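Local coordinates for YkuI protein (Bacillus subtilis, PDB 2BAS) that probably hydrolyses the second messenger cyclic di-GMP as a phosphodiesterase of the EAL class, at residues Arg167-Lys180 / Leu191-Leu203. Sequence-based numbering, arbitrary orientation.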
loop_
_atom_site.group_PDB
_atom_site.type_symbol
_atom_site.label_atom_id
_atom_site.label_comp_id
_atom_site.label_asym_id
_atom_site.label_seq_id
_atom_site.Cartn_x
_atom_site.Cartn_y
_atom_site.Cartn_z
ATOM N N ARG A 167 -12.056 -3.948 -22.178
ATOM C CA ARG A 167 -12.675 -4.660 -21.061
ATOM C C ARG A 167 -14.156 -4.987 -21.319
ATOM O O ARG A 167 -14.642 -6.023 -20.860
ATOM C CB ARG A 167 -12.476 -3.877 -19.751
ATOM C CG ARG A 167 -13.320 -4.325 -18.561
ATOM C CD ARG A 167 -13.205 -3.334 -17.393
ATOM N NE ARG A 167 -12.248 -3.736 -16.353
ATOM C CZ ARG A 167 -10.929 -3.554 -16.399
ATOM N NH1 ARG A 167 -10.350 -2.990 -17.455
ATOM N NH2 ARG A 167 -10.181 -3.957 -15.382
ATOM N N THR A 168 -14.850 -4.130 -22.073
ATOM C CA THR A 168 -16.284 -4.335 -22.373
ATOM C C THR A 168 -16.557 -5.613 -23.187
ATOM O O THR A 168 -17.704 -6.048 -23.300
ATOM C CB THR A 168 -16.946 -3.120 -23.095
ATOM O OG1 THR A 168 -16.390 -2.965 -24.411
ATOM C CG2 THR A 168 -16.789 -1.827 -22.288
ATOM N N TYR A 169 -15.496 -6.200 -23.743
ATOM C CA TYR A 169 -15.579 -7.473 -24.453
ATOM C C TYR A 169 -15.190 -8.666 -23.567
ATOM O O TYR A 169 -15.157 -9.806 -24.036
ATOM C CB TYR A 169 -14.701 -7.444 -25.709
ATOM C CG TYR A 169 -15.154 -6.461 -26.765
ATOM C CD1 TYR A 169 -14.535 -5.218 -26.898
ATOM C CD2 TYR A 169 -16.200 -6.775 -27.634
ATOM C CE1 TYR A 169 -14.947 -4.308 -27.868
ATOM C CE2 TYR A 169 -16.622 -5.872 -28.605
ATOM C CZ TYR A 169 -15.989 -4.643 -28.718
ATOM O OH TYR A 169 -16.395 -3.749 -29.682
ATOM N N GLY A 170 -14.893 -8.401 -22.296
ATOM C CA GLY A 170 -14.498 -9.451 -21.359
ATOM C C GLY A 170 -13.001 -9.740 -21.285
ATOM O O GLY A 170 -12.568 -10.558 -20.475
ATOM N N ILE A 171 -12.213 -9.082 -22.132
ATOM C CA ILE A 171 -10.754 -9.230 -22.141
ATOM C C ILE A 171 -10.141 -8.888 -20.769
ATOM O O ILE A 171 -10.538 -7.914 -20.120
ATOM C CB ILE A 171 -10.117 -8.353 -23.257
ATOM C CG1 ILE A 171 -10.672 -8.754 -24.636
ATOM C CG2 ILE A 171 -8.599 -8.437 -23.218
ATOM C CD1 ILE A 171 -10.433 -7.743 -25.746
ATOM N N LYS A 172 -9.190 -9.706 -20.324
ATOM C CA LYS A 172 -8.518 -9.465 -19.047
ATOM C C LYS A 172 -7.262 -8.610 -19.227
ATOM O O LYS A 172 -6.549 -8.724 -20.233
ATOM C CB LYS A 172 -8.227 -10.788 -18.330
ATOM C CG LYS A 172 -9.510 -11.474 -17.839
ATOM C CD LYS A 172 -9.298 -12.857 -17.230
ATOM C CE LYS A 172 -10.635 -13.611 -17.088
ATOM N NZ LYS A 172 -11.702 -12.844 -16.359
ATOM N N ILE A 173 -7.005 -7.741 -18.258
ATOM C CA ILE A 173 -5.894 -6.799 -18.354
ATOM C C ILE A 173 -4.889 -6.947 -17.211
ATOM O O ILE A 173 -5.232 -6.859 -16.031
ATOM C CB ILE A 173 -6.407 -5.344 -18.515
ATOM C CG1 ILE A 173 -6.993 -5.168 -19.919
ATOM C CG2 ILE A 173 -5.287 -4.338 -18.315
ATOM C CD1 ILE A 173 -7.969 -4.050 -20.021
ATOM N N ALA A 174 -3.647 -7.204 -17.593
ATOM C CA ALA A 174 -2.557 -7.356 -16.662
ATOM C C ALA A 174 -1.648 -6.151 -16.811
ATOM O O ALA A 174 -1.350 -5.748 -17.927
ATOM C CB ALA A 174 -1.796 -8.615 -16.968
ATOM N N VAL A 175 -1.246 -5.562 -15.687
ATOM C CA VAL A 175 -0.244 -4.501 -15.689
ATOM C C VAL A 175 1.105 -5.132 -15.302
ATOM O O VAL A 175 1.170 -6.026 -14.454
ATOM C CB VAL A 175 -0.636 -3.311 -14.775
ATOM C CG1 VAL A 175 0.516 -2.353 -14.590
ATOM C CG2 VAL A 175 -1.813 -2.548 -15.376
ATOM N N ASP A 176 2.157 -4.650 -15.879
ATOM C CA ASP A 176 3.508 -5.225 -15.839
ATOM C C ASP A 176 4.441 -4.331 -14.995
ATOM O O ASP A 176 4.133 -3.162 -14.734
ATOM C CB ASP A 176 4.063 -5.327 -17.265
ATOM C CG ASP A 176 5.151 -6.386 -17.408
ATOM O OD1 ASP A 176 5.556 -7.034 -16.371
ATOM O OD2 ASP A 176 5.663 -6.630 -18.567
ATOM N N ASN A 177 5.555 -4.940 -14.599
ATOM C CA ASN A 177 6.631 -4.295 -13.791
ATOM C C ASN A 177 6.101 -3.534 -12.564
ATOM O O ASN A 177 6.440 -2.365 -12.331
ATOM C CB ASN A 177 7.397 -3.269 -14.630
ATOM C CG ASN A 177 8.057 -3.867 -15.869
ATOM O OD1 ASN A 177 8.146 -5.087 -15.990
ATOM N ND2 ASN A 177 8.530 -3.071 -16.808
ATOM N N ILE A 178 5.283 -4.182 -11.777
ATOM C CA ILE A 178 4.734 -3.541 -10.575
ATOM C C ILE A 178 5.707 -3.729 -9.399
ATOM O O ILE A 178 6.328 -4.796 -9.248
ATOM C CB ILE A 178 3.373 -4.142 -10.225
ATOM C CG1 ILE A 178 2.324 -3.897 -11.315
ATOM C CG2 ILE A 178 2.779 -3.568 -8.935
ATOM C CD1 ILE A 178 2.102 -2.408 -11.609
ATOM N N GLY A 179 5.797 -2.664 -8.616
ATOM C CA GLY A 179 6.649 -2.600 -7.422
ATOM C C GLY A 179 7.944 -1.831 -7.704
ATOM O O GLY A 179 8.434 -1.067 -6.857
ATOM N N LYS A 180 8.458 -2.044 -8.890
ATOM C CA LYS A 180 9.724 -1.448 -9.307
ATOM C C LYS A 180 9.559 -0.167 -10.165
ATOM O O LYS A 180 9.456 0.956 -9.667
ATOM C CB LYS A 180 10.510 -2.481 -10.121
ATOM C CG LYS A 180 11.919 -2.020 -10.493
ATOM C CD LYS A 180 12.975 -2.354 -9.433
ATOM C CE LYS A 180 14.406 -2.180 -9.953
ATOM N NZ LYS A 180 15.431 -2.573 -8.978
ATOM N N LEU A 191 -7.200 2.327 -13.118
ATOM C CA LEU A 191 -7.359 1.289 -14.179
ATOM C C LEU A 191 -8.121 0.091 -13.591
ATOM O O LEU A 191 -9.040 -0.464 -14.207
ATOM C CB LEU A 191 -5.944 0.904 -14.658
ATOM C CG LEU A 191 -5.825 -0.257 -15.670
ATOM C CD1 LEU A 191 -6.765 -0.159 -16.883
ATOM C CD2 LEU A 191 -4.410 -0.340 -16.256
ATOM N N SER A 192 -7.729 -0.278 -12.402
ATOM C CA SER A 192 -8.346 -1.399 -11.697
ATOM C C SER A 192 -8.200 -2.670 -12.536
ATOM O O SER A 192 -9.196 -3.282 -12.952
ATOM C CB SER A 192 -9.835 -1.113 -11.464
ATOM O OG SER A 192 -10.014 -0.439 -10.225
ATOM N N PRO A 193 -6.937 -3.056 -12.795
ATOM C CA PRO A 193 -6.737 -4.165 -13.721
ATOM C C PRO A 193 -7.057 -5.495 -13.056
ATOM O O PRO A 193 -7.116 -5.581 -11.833
ATOM C CB PRO A 193 -5.249 -4.068 -14.080
ATOM C CG PRO A 193 -4.613 -3.368 -12.894
ATOM C CD PRO A 193 -5.670 -2.541 -12.236
ATOM N N ASP A 194 -7.269 -6.520 -13.873
ATOM C CA ASP A 194 -7.580 -7.860 -13.395
ATOM C C ASP A 194 -6.336 -8.565 -12.833
ATOM O O ASP A 194 -6.449 -9.477 -12.030
ATOM C CB ASP A 194 -8.186 -8.663 -14.547
ATOM C CG ASP A 194 -9.393 -7.967 -15.170
ATOM O OD1 ASP A 194 -10.409 -7.774 -14.467
ATOM O OD2 ASP A 194 -9.333 -7.609 -16.362
ATOM N N LEU A 195 -5.151 -8.121 -13.244
ATOM C CA LEU A 195 -3.906 -8.761 -12.836
ATOM C C LEU A 195 -2.743 -7.785 -12.677
ATOM O O LEU A 195 -2.585 -6.851 -13.461
ATOM C CB LEU A 195 -3.516 -9.831 -13.857
ATOM C CG LEU A 195 -3.920 -11.280 -13.616
ATOM C CD1 LEU A 195 -4.694 -11.829 -14.803
ATOM C CD2 LEU A 195 -2.700 -12.131 -13.340
ATOM N N LEU A 196 -1.918 -8.039 -11.667
ATOM C CA LEU A 196 -0.689 -7.295 -11.463
ATOM C C LEU A 196 0.462 -8.273 -11.580
ATOM O O LEU A 196 0.495 -9.271 -10.864
ATOM C CB LEU A 196 -0.685 -6.650 -10.071
ATOM C CG LEU A 196 -1.751 -5.619 -9.723
ATOM C CD1 LEU A 196 -1.561 -5.153 -8.283
ATOM C CD2 LEU A 196 -1.710 -4.429 -10.687
ATOM N N LYS A 197 1.391 -8.016 -12.492
ATOM C CA LYS A 197 2.568 -8.880 -12.641
ATOM C C LYS A 197 3.751 -8.290 -11.889
ATOM O O LYS A 197 4.178 -7.161 -12.162
ATOM C CB LYS A 197 2.955 -9.087 -14.100
ATOM C CG LYS A 197 2.034 -9.984 -14.895
ATOM C CD LYS A 197 2.702 -10.511 -16.190
ATOM C CE LYS A 197 3.501 -11.808 -15.959
ATOM N NZ LYS A 197 3.801 -12.562 -17.232
ATOM N N ILE A 198 4.267 -9.061 -10.939
ATOM C CA ILE A 198 5.387 -8.645 -10.106
ATOM C C ILE A 198 6.619 -9.482 -10.450
ATOM O O ILE A 198 6.573 -10.704 -10.436
ATOM C CB ILE A 198 5.008 -8.740 -8.599
ATOM C CG1 ILE A 198 3.772 -7.879 -8.314
ATOM C CG2 ILE A 198 6.155 -8.306 -7.715
ATOM C CD1 ILE A 198 3.102 -8.139 -6.965
ATOM N N ASP A 199 7.700 -8.797 -10.805
ATOM C CA ASP A 199 8.987 -9.402 -11.129
ATOM C C ASP A 199 9.773 -9.573 -9.831
ATOM O O ASP A 199 9.735 -8.703 -8.966
ATOM C CB ASP A 199 9.738 -8.484 -12.100
ATOM C CG ASP A 199 11.220 -8.827 -12.232
ATOM O OD1 ASP A 199 11.578 -10.026 -12.202
ATOM O OD2 ASP A 199 12.032 -7.886 -12.384
ATOM N N LEU A 200 10.487 -10.682 -9.688
ATOM C CA LEU A 200 11.210 -10.937 -8.443
ATOM C C LEU A 200 12.730 -11.018 -8.600
ATOM O O LEU A 200 13.426 -11.503 -7.701
ATOM C CB LEU A 200 10.660 -12.180 -7.735
ATOM C CG LEU A 200 9.201 -12.147 -7.266
ATOM C CD1 LEU A 200 8.824 -13.493 -6.672
ATOM C CD2 LEU A 200 8.953 -11.021 -6.262
ATOM N N GLN A 201 13.237 -10.549 -9.740
ATOM C CA GLN A 201 14.677 -10.446 -9.959
ATOM C C GLN A 201 15.257 -9.460 -8.956
ATOM O O GLN A 201 16.320 -9.697 -8.375
ATOM C CB GLN A 201 14.977 -9.945 -11.371
ATOM C CG GLN A 201 14.838 -10.976 -12.475
ATOM C CD GLN A 201 14.770 -10.335 -13.855
ATOM O OE1 GLN A 201 13.926 -9.467 -14.106
ATOM N NE2 GLN A 201 15.653 -10.764 -14.758
ATOM N N ALA A 202 14.531 -8.360 -8.760
ATOM C CA ALA A 202 14.921 -7.276 -7.861
ATOM C C ALA A 202 15.192 -7.733 -6.425
ATOM O O ALA A 202 16.051 -7.167 -5.745
ATOM C CB ALA A 202 13.851 -6.183 -7.871
ATOM N N LEU A 203 14.449 -8.747 -5.975
ATOM C CA LEU A 203 14.580 -9.293 -4.623
ATOM C C LEU A 203 15.988 -9.824 -4.354
ATOM O O LEU A 203 16.475 -9.741 -3.222
ATOM C CB LEU A 203 13.539 -10.393 -4.389
ATOM C CG LEU A 203 13.264 -10.873 -2.961
ATOM C CD1 LEU A 203 12.606 -9.779 -2.105
ATOM C CD2 LEU A 203 12.399 -12.124 -2.995
HETATM O O HOH W 1 -11.614 -7.012 -17.926
HETATM O O HOH W 2 7.890 -6.108 -10.900
#
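The guanidinium of Arg-167 carries Asp-194 OD2 over one face, with a water over that same face toward the rim, and has Pro-193 CA at its edge, near the plane, while Ser-192 O lies obliquely to it. No N-H points at the carboxylate, so the salt bridge from NH2 to OD2, long at 3.9 Å, works by charge alone. The carboxylate itself is directed at the neighbouring backbone: with CG beside its own backbone N (chi1 -55°), Asp-194 receives Ile-173 N on the anti lone pair of OD2 at 3.0 Å. The water donates to the same oxygen and to Ile-171 O, bridging the two. Replacing Asp-194 with an alanine would probably leave Ile-173 N without this acceptor, take one partner from the water and remove the long ion pair with Arg-167.

Beyond this polar end, strands 172-176 and 195-199 run in the same direction, their axes 29° apart. Leu-195 N reaches Ile-173 O through a bent bond of 3.1 Å. Val-175 is bonded through both its N and its O, to Leu-195 O and Lys-197 N; the second bond, 2.8 Å long, is nearly straight at 168°. Past the corner at Asn-177, Ile-178 N still reaches Lys-197 O (3.2 Å).

The faces differ. On one, Ala-174 CB meets Leu-195 CB at 3.8 Å. On the other, Val-175 CG2, placed beside its backbone N, touches Leu-191 CD2 at 3.5 Å and the Pro-193 ring, and farther along Ile-178 CG1 packs on Leu-196 CD2.

Lys-197 sends its amine away from strand 172-176, to a hydrogen bond with Gln-253 and a salt bridge with Glu-146. Two neighbouring parallel strands, joined through helix 185-191, make this a beta-alpha-beta crossover within the barrel-like fold of the EAL domain.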